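Local coordinates for glycoside hydrolase family 81 (Clostridium thermocellum, PDB 6FOP), which probably hydrolyses beta-1,3-glucans such as laminarin as part of the cellulosome, here deposited as an engineered variant, at residues Ala693-Val696 against Lys702-Thr705; Arg301-Leu306 against Ser665-Thr670; Met704-Gly707 against Met711-Ser714; Tyr673-Lys678 against Val696-Gly701; Ile430-Pro435 against Val685-Ser690. All coordinates share one frame; numbering follows the deposited sequence.

Contact 1 (Ala693-Val696 against Lys702-Thr705); sequences AKKV and KVMT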
# COMPACT_ATOMS: atom_id res chain seq x y z
N ALA A 693 -29.17 -13.00 14.54
CA ALA A 693 -28.60 -14.28 14.12
C ALA A 693 -28.34 -14.30 12.61
O ALA A 693 -29.08 -13.68 11.84
CB ALA A 693 -29.52 -15.42 14.48
N LYS A 694 -27.26 -14.98 12.22
CA LYS A 694 -26.84 -15.10 10.82
C LYS A 694 -26.85 -16.55 10.42
O LYS A 694 -26.46 -17.42 11.21
CB LYS A 694 -25.42 -14.57 10.60
CG LYS A 694 -25.26 -13.08 10.44
CD LYS A 694 -23.78 -12.77 10.20
CE LYS A 694 -23.52 -11.27 10.16
NZ LYS A 694 -24.25 -10.66 8.99
N LYS A 695 -27.28 -16.82 9.20
CA LYS A 695 -27.04 -18.10 8.57
C LYS A 695 -25.88 -17.91 7.60
O LYS A 695 -25.99 -17.09 6.68
CB LYS A 695 -28.26 -18.60 7.80
CG LYS A 695 -28.04 -19.94 7.12
CD LYS A 695 -29.16 -20.27 6.15
CE LYS A 695 -30.24 -21.10 6.78
NZ LYS A 695 -31.14 -21.59 5.69
N VAL A 696 -24.80 -18.64 7.83
CA VAL A 696 -23.57 -18.54 7.02
C VAL A 696 -23.41 -19.83 6.25
O VAL A 696 -23.41 -20.93 6.82
CB VAL A 696 -22.33 -18.26 7.89
CG1 VAL A 696 -21.08 -18.21 7.02
CG2 VAL A 696 -22.53 -16.98 8.70
N LYS A 702 -21.11 -26.32 3.78
CA LYS A 702 -21.26 -26.18 5.23
C LYS A 702 -22.21 -25.02 5.51
O LYS A 702 -22.07 -23.94 4.92
CB LYS A 702 -19.90 -25.93 5.88
CG LYS A 702 -19.93 -25.82 7.39
CD LYS A 702 -20.22 -27.15 8.09
CE LYS A 702 -20.12 -26.98 9.59
NZ LYS A 702 -20.32 -28.29 10.26
N VAL A 703 -23.13 -25.22 6.45
CA VAL A 703 -24.05 -24.18 6.91
C VAL A 703 -23.95 -24.07 8.42
O VAL A 703 -24.02 -25.09 9.13
CB VAL A 703 -25.52 -24.46 6.52
CG1 VAL A 703 -26.45 -23.37 7.05
CG2 VAL A 703 -25.67 -24.57 5.01
N MET A 704 -23.77 -22.85 8.92
CA MET A 704 -23.78 -22.56 10.36
C MET A 704 -24.74 -21.43 10.66
O MET A 704 -24.81 -20.45 9.93
CB MET A 704 -22.38 -22.15 10.82
CG MET A 704 -21.34 -23.25 10.72
SD MET A 704 -19.64 -22.70 10.96
CE MET A 704 -19.72 -22.06 12.64
N THR A 705 -25.50 -21.58 11.75
CA THR A 705 -26.29 -20.50 12.26
C THR A 705 -25.57 -19.97 13.50
O THR A 705 -25.22 -20.74 14.39
CB THR A 705 -27.72 -20.94 12.59
OG1 THR A 705 -28.34 -21.41 11.39
CG2 THR A 705 -28.52 -19.76 13.14
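Val696 and Met704 form an antiparallel hydrogen-bonded pair, and Lys695 and Thr705 beside them form a non-hydrogen-bonded one. The axes of strands 694-696 and 703-705 approach to 4.7 Å and run at 165°. Val696 N donates to Met704 O over 2.8 Å, and Met704 N returns the bond to Val696 O at 2.9 Å. CA-H...O contacts flank the two bonds. Thr705 CA sits 3.3 Å from Lys694 O, and Val703 CA lies at the same distance from Val696 O.

Lys695 and Thr705 carry their side chains on one face of the ribbon, Val696 and Met704 on the other. The Lys695 face is exposed, and there Lys695 and Val703 make an aliphatic touch. Lys695 has CG anti to its backbone N (chi1 180°), and CG meets Val703 CG1 at 3.8 Å, the two side chains crossing at a slant. The Thr705 methyl CG2 touches Lys694 O at 3.7 Å.

The pair is a beta hairpin, strands 694-697 and 703-706. Its buried face lies over strand 681-688, where Val696 touches Val686 and Met704 touches Tyr684. Val696 also meets the loop before strand 673-678, at Ala668 and Thr670, while Met704 extends to strand 710-715. Lys702 NZ reaches Ser714 OG and Gly716 O near the end of the chain.

Contact 2 (Arg301-Leu306 against Ser665-Thr670); sequences RYHGIL and SVTADT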
# COMPACT_ATOMS: atom_id res chain seq x y z
N ARG A 301 -10.71 -13.07 -4.70
CA ARG A 301 -11.47 -13.75 -3.66
C ARG A 301 -10.98 -13.27 -2.29
O ARG A 301 -9.78 -13.27 -2.00
CB ARG A 301 -11.34 -15.25 -3.79
CG ARG A 301 -12.03 -15.80 -5.02
CD ARG A 301 -12.27 -17.30 -4.95
NE ARG A 301 -12.57 -17.86 -6.27
CZ ARG A 301 -13.74 -17.77 -6.89
NH1 ARG A 301 -14.77 -17.13 -6.33
NH2 ARG A 301 -13.89 -18.33 -8.10
N TYR A 302 -11.94 -12.87 -1.47
CA TYR A 302 -11.72 -12.52 -0.08
C TYR A 302 -11.96 -13.78 0.74
O TYR A 302 -12.93 -14.49 0.51
CB TYR A 302 -12.71 -11.45 0.31
CG TYR A 302 -12.78 -11.10 1.78
CD1 TYR A 302 -11.72 -10.47 2.43
CD2 TYR A 302 -13.95 -11.34 2.49
CE1 TYR A 302 -11.80 -10.11 3.76
CE2 TYR A 302 -14.05 -10.97 3.83
CZ TYR A 302 -12.98 -10.35 4.46
OH TYR A 302 -13.08 -9.98 5.77
N HIS A 303 -11.08 -14.07 1.70
CA HIS A 303 -11.14 -15.31 2.47
C HIS A 303 -11.55 -15.12 3.91
O HIS A 303 -11.40 -16.06 4.72
CB HIS A 303 -9.79 -16.03 2.40
CG HIS A 303 -9.44 -16.43 1.01
ND1 HIS A 303 -9.87 -17.61 0.45
CD2 HIS A 303 -8.74 -15.79 0.04
CE1 HIS A 303 -9.45 -17.68 -0.80
NE2 HIS A 303 -8.76 -16.59 -1.07
N GLY A 304 -12.04 -13.94 4.25
CA GLY A 304 -12.50 -13.66 5.61
C GLY A 304 -11.35 -13.25 6.50
O GLY A 304 -10.18 -13.60 6.24
N ILE A 305 -11.68 -12.54 7.57
CA ILE A 305 -10.78 -12.39 8.71
C ILE A 305 -11.57 -12.70 9.97
O ILE A 305 -12.80 -12.66 9.96
CB ILE A 305 -10.15 -10.98 8.80
CG1 ILE A 305 -11.17 -9.89 9.10
CG2 ILE A 305 -9.37 -10.65 7.52
CD1 ILE A 305 -10.54 -8.61 9.54
N LEU A 306 -10.86 -12.89 11.07
CA LEU A 306 -11.49 -13.02 12.38
C LEU A 306 -10.99 -11.93 13.32
O LEU A 306 -9.89 -11.43 13.14
CB LEU A 306 -11.20 -14.38 13.00
CG LEU A 306 -11.81 -15.57 12.25
CD1 LEU A 306 -11.21 -16.85 12.80
CD2 LEU A 306 -13.33 -15.57 12.39
N SER A 665 -9.38 -22.67 -0.17
CA SER A 665 -10.19 -23.20 -1.26
C SER A 665 -11.70 -23.09 -0.99
O SER A 665 -12.50 -23.57 -1.80
CB SER A 665 -9.81 -24.64 -1.55
OG SER A 665 -10.26 -25.50 -0.54
N VAL A 666 -12.07 -22.52 0.16
CA VAL A 666 -13.46 -22.41 0.59
C VAL A 666 -13.74 -20.98 1.01
O VAL A 666 -12.99 -20.42 1.83
CB VAL A 666 -13.75 -23.29 1.82
CG1 VAL A 666 -15.23 -23.24 2.22
CG2 VAL A 666 -13.33 -24.70 1.59
N THR A 667 -14.85 -20.42 0.52
CA THR A 667 -15.29 -19.09 0.95
C THR A 667 -16.66 -19.16 1.60
O THR A 667 -17.30 -20.21 1.62
CB THR A 667 -15.24 -18.10 -0.22
OG1 THR A 667 -16.04 -18.60 -1.30
CG2 THR A 667 -13.80 -17.91 -0.69
N ALA A 668 -17.12 -18.02 2.11
CA ALA A 668 -18.39 -17.93 2.82
C ALA A 668 -19.05 -16.61 2.56
O ALA A 668 -18.38 -15.61 2.25
CB ALA A 668 -18.20 -18.13 4.32
N ASP A 669 -20.37 -16.59 2.74
CA ASP A 669 -21.21 -15.41 2.50
C ASP A 669 -21.33 -14.47 3.71
O ASP A 669 -22.42 -13.98 4.06
CB ASP A 669 -22.58 -15.81 1.94
CG ASP A 669 -23.43 -16.63 2.90
OD1 ASP A 669 -22.96 -16.99 4.01
OD2 ASP A 669 -24.56 -16.94 2.49
N THR A 670 -20.20 -14.21 4.37
CA THR A 670 -20.15 -13.34 5.53
C THR A 670 -18.75 -12.71 5.61
O THR A 670 -17.82 -13.27 5.06
CB THR A 670 -20.51 -14.14 6.82
OG1 THR A 670 -20.99 -13.26 7.83
CG2 THR A 670 -19.34 -14.96 7.32
O HOH W 1 -15.41 -16.73 -3.63
O HOH W 2 -10.81 -19.38 2.63
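Val666 and Thr667 meet Tyr302 and His303 where two irregular segments pass each other. Val666 takes part through its backbone. Its CB points away, but its carbonyl O lies near the plane of the His303 ring, at the ring edge. A water bridges the two. It lies in the ring plane, 3.0 Å from His303 ND1, and donates to Val666 O at a distance so short that the exact geometry is doubtful. The Val666 side chain packs on Ser699.

Thr667 makes the direct contact. Its CG2 is anti to the carbonyl carbon, with OG1 placed between backbone N and carbonyl carbon (chi1 57°). This splits the two branches. The methyl CG2 packs on Tyr302 O at 3.7 Å and lies 4.1 Å from His303 ND1, oblique to the ring. The hydroxyl OG1 instead bonds a second water at 3.1 Å, which accepts from Arg301 NH1 at 2.8 Å. Further on, Ala668 and Asp669 turn to the hairpin, where Asp669 OD1 accepts from Thr697 N.

Tyr302 OH bonds Pro671 O just past the segment, and Phe664 meets His303 edge-to-face. Two waters link Arg301 to Thr667 and His303 to Val666. The segments thus depend on water and one methyl, without a direct polar bond.

Contact 3 (Met704-Gly707 against Met711-Ser714); sequences MTVG and MAVS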
# COMPACT_ATOMS: atom_id res chain seq x y z
N MET A 704 -23.77 -22.85 8.92
CA MET A 704 -23.78 -22.56 10.36
C MET A 704 -24.74 -21.43 10.66
O MET A 704 -24.81 -20.45 9.93
CB MET A 704 -22.38 -22.15 10.82
CG MET A 704 -21.34 -23.25 10.72
SD MET A 704 -19.64 -22.70 10.96
CE MET A 704 -19.72 -22.06 12.64
N THR A 705 -25.50 -21.58 11.75
CA THR A 705 -26.29 -20.50 12.26
C THR A 705 -25.57 -19.97 13.50
O THR A 705 -25.22 -20.74 14.39
CB THR A 705 -27.72 -20.94 12.59
OG1 THR A 705 -28.34 -21.41 11.39
CG2 THR A 705 -28.52 -19.76 13.14
N VAL A 706 -25.34 -18.67 13.53
CA VAL A 706 -24.49 -18.02 14.52
C VAL A 706 -25.28 -16.91 15.18
O VAL A 706 -25.80 -16.02 14.52
CB VAL A 706 -23.22 -17.44 13.87
CG1 VAL A 706 -22.28 -16.89 14.95
CG2 VAL A 706 -22.56 -18.51 13.02
N GLY A 707 -25.35 -16.97 16.51
CA GLY A 707 -26.09 -15.98 17.24
C GLY A 707 -25.44 -14.59 17.21
O GLY A 707 -24.28 -14.45 16.86
N MET A 711 -18.92 -15.68 18.51
CA MET A 711 -18.10 -16.58 17.71
C MET A 711 -18.69 -17.98 17.76
O MET A 711 -19.15 -18.44 18.80
CB MET A 711 -16.64 -16.63 18.20
CG MET A 711 -15.68 -17.38 17.28
SD MET A 711 -13.91 -17.05 17.52
CE MET A 711 -13.78 -15.49 16.67
N ALA A 712 -18.68 -18.65 16.62
CA ALA A 712 -19.10 -20.05 16.52
C ALA A 712 -18.05 -20.84 15.79
O ALA A 712 -17.41 -20.33 14.86
CB ALA A 712 -20.42 -20.17 15.83
N VAL A 713 -17.86 -22.10 16.21
CA VAL A 713 -16.92 -23.02 15.62
C VAL A 713 -17.63 -24.34 15.38
O VAL A 713 -18.33 -24.86 16.27
CB VAL A 713 -15.74 -23.30 16.57
CG1 VAL A 713 -14.71 -24.22 15.92
CG2 VAL A 713 -15.07 -21.99 17.03
N SER A 714 -17.43 -24.91 14.20
CA SER A 714 -17.98 -26.23 13.87
C SER A 714 -16.95 -27.02 13.08
O SER A 714 -16.36 -26.48 12.15
CB SER A 714 -19.30 -26.12 13.11
OG SER A 714 -19.84 -27.41 12.81
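Met704 reaches Ala712 because its chain runs extended through chi2 (169°) and then bends at chi3 (61°). The bend lays the methyl CE along the facing strand. CE sits 3.6 Å from Ala712 O and 3.8 Å from Ala712 CB. The sulfur stays behind, with SD 4.1 Å from Ser714 CB, so the thioether spans two residues whose side chains point the same way. Val706 holds CG1 anti to its backbone N, which leaves both methyls facing Ala712. Val706 CG1 lies 3.9 Å from Ala712 CB, and CG2 is equally near. Ala712 CB thus fits between a methionine methyl and a valine fork.

Strands 704-706 and 711-714 are linked by a short connection and run at 158°, yet their axes come no nearer than 7.8 Å. They belong to different sheets: 703-706 pairs with 694-697 in the hairpin, while 710-715 is an outermost strand of the four-stranded sheet. The chain therefore passes from one layer to the other, and Met704, Val706 and Ala712 pack between the two sheets.

Val706 also rests on Val686 of strand 681-688, the neighbour of 710-715, and Val706 O accepts from Asn688 ND2. On the reverse side of strand 710-715, Met711 and Val713 meet Pro310.

Contact 4 (Tyr673-Lys678 against Val696-Gly701); sequences YSVFNK and VTFSDG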
# COMPACT_ATOMS: atom_id res chain seq x y z
N TYR A 673 -14.93 -14.66 8.98
CA TYR A 673 -14.84 -16.10 9.02
C TYR A 673 -13.42 -16.54 8.72
O TYR A 673 -12.61 -15.74 8.24
CB TYR A 673 -15.80 -16.77 8.03
CG TYR A 673 -15.42 -16.60 6.57
CD1 TYR A 673 -15.78 -15.45 5.86
CD2 TYR A 673 -14.76 -17.60 5.89
CE1 TYR A 673 -15.45 -15.31 4.51
CE2 TYR A 673 -14.43 -17.49 4.56
CZ TYR A 673 -14.80 -16.35 3.86
OH TYR A 673 -14.48 -16.30 2.52
N SER A 674 -13.13 -17.80 9.01
CA SER A 674 -11.95 -18.49 8.46
C SER A 674 -12.20 -19.99 8.49
O SER A 674 -12.96 -20.50 9.35
CB SER A 674 -10.64 -18.14 9.17
OG SER A 674 -10.23 -16.80 8.90
N VAL A 675 -11.56 -20.70 7.57
CA VAL A 675 -11.64 -22.14 7.48
C VAL A 675 -10.26 -22.72 7.65
O VAL A 675 -9.28 -22.21 7.09
CB VAL A 675 -12.24 -22.62 6.15
CG1 VAL A 675 -12.43 -24.13 6.12
CG2 VAL A 675 -13.58 -21.90 5.90
N PHE A 676 -10.18 -23.78 8.44
CA PHE A 676 -8.95 -24.48 8.76
C PHE A 676 -9.08 -25.95 8.34
O PHE A 676 -10.20 -26.49 8.32
CB PHE A 676 -8.67 -24.38 10.27
CG PHE A 676 -8.59 -22.97 10.78
CD1 PHE A 676 -9.74 -22.26 11.11
CD2 PHE A 676 -7.37 -22.33 10.90
CE1 PHE A 676 -9.67 -20.95 11.55
CE2 PHE A 676 -7.29 -21.01 11.33
CZ PHE A 676 -8.45 -20.33 11.66
N ASN A 677 -7.95 -26.59 8.03
CA ASN A 677 -7.95 -27.95 7.51
C ASN A 677 -6.81 -28.71 8.17
O ASN A 677 -5.64 -28.36 7.97
CB ASN A 677 -7.79 -27.91 6.00
CG ASN A 677 -7.94 -29.25 5.33
OD1 ASN A 677 -7.60 -30.28 5.90
ND2 ASN A 677 -8.42 -29.23 4.09
N LYS A 678 -7.16 -29.71 8.98
CA LYS A 678 -6.18 -30.60 9.63
C LYS A 678 -6.38 -31.98 9.06
O LYS A 678 -7.41 -32.60 9.29
CB LYS A 678 -6.38 -30.61 11.16
CG LYS A 678 -5.25 -31.32 11.90
CD LYS A 678 -5.50 -31.34 13.39
CE LYS A 678 -4.46 -32.17 14.11
NZ LYS A 678 -3.09 -31.58 14.05
N VAL A 696 -24.80 -18.64 7.83
CA VAL A 696 -23.57 -18.54 7.02
C VAL A 696 -23.41 -19.83 6.25
O VAL A 696 -23.41 -20.93 6.82
CB VAL A 696 -22.33 -18.26 7.89
CG1 VAL A 696 -21.08 -18.21 7.02
CG2 VAL A 696 -22.53 -16.98 8.70
N THR A 697 -23.25 -19.68 4.93
CA THR A 697 -23.10 -20.79 4.02
C THR A 697 -21.74 -20.72 3.37
O THR A 697 -21.35 -19.67 2.86
CB THR A 697 -24.21 -20.79 2.95
OG1 THR A 697 -25.49 -20.80 3.61
CG2 THR A 697 -24.11 -22.00 2.04
N PHE A 698 -21.02 -21.84 3.39
CA PHE A 698 -19.69 -21.97 2.79
C PHE A 698 -19.80 -22.62 1.42
O PHE A 698 -20.76 -23.33 1.12
CB PHE A 698 -18.75 -22.78 3.69
CG PHE A 698 -18.45 -22.10 5.01
CD1 PHE A 698 -19.36 -22.17 6.08
CD2 PHE A 698 -17.26 -21.43 5.21
CE1 PHE A 698 -19.09 -21.52 7.27
CE2 PHE A 698 -16.98 -20.81 6.41
CZ PHE A 698 -17.91 -20.85 7.44
N SER A 699 -18.76 -22.42 0.60
CA SER A 699 -18.79 -22.89 -0.79
C SER A 699 -18.74 -24.41 -0.93
O SER A 699 -19.06 -24.95 -2.00
CB SER A 699 -17.64 -22.26 -1.60
OG SER A 699 -16.37 -22.59 -1.07
N ASP A 700 -18.35 -25.09 0.15
CA ASP A 700 -18.39 -26.56 0.18
C ASP A 700 -19.71 -27.13 0.74
O ASP A 700 -19.81 -28.34 0.91
CB ASP A 700 -17.17 -27.13 0.93
CG ASP A 700 -17.14 -26.74 2.40
OD1 ASP A 700 -18.11 -26.11 2.87
OD2 ASP A 700 -16.13 -27.09 3.06
N GLY A 701 -20.69 -26.27 1.00
CA GLY A 701 -21.97 -26.71 1.54
C GLY A 701 -22.17 -26.60 3.03
O GLY A 701 -23.29 -26.72 3.52
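Phe698 CE2 meets Val675 and Tyr673. Phe698 takes chi1 -65°, with CG anti to the carbonyl carbon, and this swings the ring from the turn toward strand 673-678. CE2 comes 3.6 Å from Val675 CG2, and the neighbouring CD2 is also close to that methyl. Of the two Val675 methyls, CG2 touches the ring.

Tyr673 places CG between its backbone N and the carbonyl carbon (chi1 70°). The ring is then carried out toward the hairpin. Its CD2 lies 3.9 Å from Phe698 CE2. The two rings make an offset edge-to-face pair, the edge of Phe698 toward the face of Tyr673. Their centroids are 6.0 Å apart and the planes meet at 84°. The phenol oxygen of Tyr673 has a hydrogen bond with Ser239 OG, which fixes the far end of that ring.

Phe698 opens a type I turn closed by Gly701 N to Phe698 O, 2.9 Å. Tyr684 meets the Phe698 ring edge-to-face, and Asp700 makes a salt bridge with Arg682. All three touching side chains are buried. They form part of an aromatic and aliphatic core between two beta layers, the turn of the hairpin 694-706 packed over the antiparallel sheet of strands 673-678 and 681-688.

Contact 5 (Ile430-Pro435 against Val685-Ser690); sequences IALRDP and VVYNAS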
# COMPACT_ATOMS: atom_id res chain seq x y z
N ILE A 430 -12.67 -2.71 21.05
CA ILE A 430 -13.64 -2.09 21.94
C ILE A 430 -15.02 -2.06 21.29
O ILE A 430 -16.03 -2.42 21.93
CB ILE A 430 -13.21 -0.71 22.41
CG1 ILE A 430 -11.93 -0.79 23.22
CG2 ILE A 430 -14.31 -0.04 23.22
CD1 ILE A 430 -11.25 0.52 23.41
N ALA A 431 -15.09 -1.65 20.02
CA ALA A 431 -16.38 -1.58 19.32
C ALA A 431 -17.17 -2.87 19.25
O ALA A 431 -18.39 -2.87 19.34
CB ALA A 431 -16.17 -1.01 17.93
N LEU A 432 -16.45 -3.99 19.13
CA LEU A 432 -17.08 -5.32 19.09
C LEU A 432 -17.75 -5.66 20.43
O LEU A 432 -18.66 -6.48 20.47
CB LEU A 432 -16.03 -6.39 18.75
CG LEU A 432 -15.55 -6.35 17.30
CD1 LEU A 432 -14.26 -7.15 17.14
CD2 LEU A 432 -16.64 -6.86 16.36
N ARG A 433 -17.30 -5.01 21.50
CA ARG A 433 -17.77 -5.26 22.86
C ARG A 433 -18.66 -4.17 23.42
O ARG A 433 -19.39 -4.40 24.38
CB ARG A 433 -16.57 -5.44 23.77
CG ARG A 433 -15.75 -6.67 23.43
CD ARG A 433 -14.36 -6.58 24.01
NE ARG A 433 -13.64 -7.84 23.83
CZ ARG A 433 -13.01 -8.22 22.72
NH1 ARG A 433 -12.95 -7.43 21.67
NH2 ARG A 433 -12.40 -9.38 22.66
N ASP A 434 -18.62 -2.97 22.84
CA ASP A 434 -19.22 -1.82 23.46
C ASP A 434 -19.65 -0.87 22.34
O ASP A 434 -18.88 0.02 21.93
CB ASP A 434 -18.27 -1.15 24.44
CG ASP A 434 -18.89 -0.02 25.18
OD1 ASP A 434 -19.97 0.45 24.79
OD2 ASP A 434 -18.26 0.45 26.15
N PRO A 435 -20.88 -1.09 21.82
CA PRO A 435 -21.40 -0.23 20.77
C PRO A 435 -21.62 1.21 21.21
O PRO A 435 -21.63 2.12 20.38
CB PRO A 435 -22.73 -0.91 20.39
CG PRO A 435 -23.18 -1.60 21.63
CD PRO A 435 -21.91 -2.03 22.33
N VAL A 685 -14.94 -21.34 11.33
CA VAL A 685 -15.04 -20.36 12.40
C VAL A 685 -15.71 -19.12 11.84
O VAL A 685 -15.29 -18.61 10.79
CB VAL A 685 -13.68 -19.98 13.00
CG1 VAL A 685 -13.86 -19.04 14.18
CG2 VAL A 685 -12.90 -21.26 13.37
N VAL A 686 -16.74 -18.64 12.50
CA VAL A 686 -17.45 -17.42 12.11
C VAL A 686 -17.56 -16.49 13.31
O VAL A 686 -17.84 -16.94 14.43
CB VAL A 686 -18.87 -17.76 11.63
CG1 VAL A 686 -19.69 -16.50 11.35
CG2 VAL A 686 -18.82 -18.64 10.41
N TYR A 687 -17.44 -15.18 13.08
CA TYR A 687 -17.82 -14.20 14.07
C TYR A 687 -18.99 -13.40 13.52
O TYR A 687 -18.92 -12.86 12.41
CB TYR A 687 -16.68 -13.26 14.49
CG TYR A 687 -17.13 -12.44 15.68
CD1 TYR A 687 -17.19 -13.00 16.94
CD2 TYR A 687 -17.62 -11.15 15.54
CE1 TYR A 687 -17.68 -12.30 18.02
CE2 TYR A 687 -18.11 -10.44 16.63
CZ TYR A 687 -18.13 -11.02 17.87
OH TYR A 687 -18.63 -10.34 18.96
N ASN A 688 -20.07 -13.32 14.29
CA ASN A 688 -21.22 -12.48 13.96
C ASN A 688 -21.18 -11.24 14.81
O ASN A 688 -21.49 -11.29 16.00
CB ASN A 688 -22.51 -13.27 14.19
CG ASN A 688 -23.77 -12.49 13.87
OD1 ASN A 688 -23.73 -11.31 13.46
ND2 ASN A 688 -24.90 -13.15 14.07
N ALA A 689 -20.83 -10.11 14.20
CA ALA A 689 -20.75 -8.83 14.89
C ALA A 689 -22.08 -8.07 14.88
O ALA A 689 -22.15 -6.96 15.39
CB ALA A 689 -19.67 -7.97 14.27
N SER A 690 -23.12 -8.64 14.28
CA SER A 690 -24.42 -7.97 14.19
C SER A 690 -25.31 -8.34 15.37
O SER A 690 -25.00 -9.27 16.12
CB SER A 690 -25.12 -8.32 12.88
OG SER A 690 -25.78 -9.56 12.94
O HOH W 3 -19.85 -7.95 18.46
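Leu432 places one methyl, CD2, against both Ala689 and Tyr687. This is the close part of the contact. CD2 lies 3.8 Å from Ala689 CB and 3.9 Å from Tyr687 CE2, and it approaches the ring obliquely. Leu432 has CG anti to the carbonyl carbon (chi1 -71°), which brings the branched end nearer to the strand than its CB direction would suggest. Tyr687 has CG anti to its backbone N (chi1 -171°). Its ring extends toward the helix, and the two side chains lie alongside each other, pointing opposite ways. Pro307 touches both Leu432 and Tyr687. Ala510 of helix 494-511 also packs on Leu432.

The polar side is looser and runs through water. Tyr687 OH stands 4.1 Å from Leu432 O, and a water sits between them. The water donates to Leu432 O at 2.8 Å and bonds Tyr687 OH at 2.7 Å, lying in the ring plane. A carbonyl near the end of helix 416-433 thus gains a partner without a direct link to the strand.

Ala689 lies within an Asx turn. Asn688 OD1 accepts from Ser690 N at 2.9 Å and from Ser690 OG at 2.7 Å, the hydroxyl on a lone pair in the amide carbonyl plane.

Helix and strand are therefore linked by one methyl and one water, with no direct polar bond. The junction of the helical GH81 C-terminal domain with the terminal beta sheet rests here on apolar touch and hydration.

Contacts 1, 3 and 4 build one small beta unit, and contacts 2 and 5 join it to the rest of the protein. Contact 1 relies on backbone bonds and has one exposed face. Contact 3 shares Met704 and Thr705 with it, but works through side chains between layers. Contact 4 is the buried one, aromatic and aliphatic; its Phe698 touches Met704 of contacts 1 and 3. Contacts 2 and 5 link segments far apart in sequence, are only partly buried, and both use bridging waters. Contact 2 lies against contacts 1 and 4. Contact 5 uses strand 681-688, which pairs with 673-678 of contact 4 and 710-715 of contact 3.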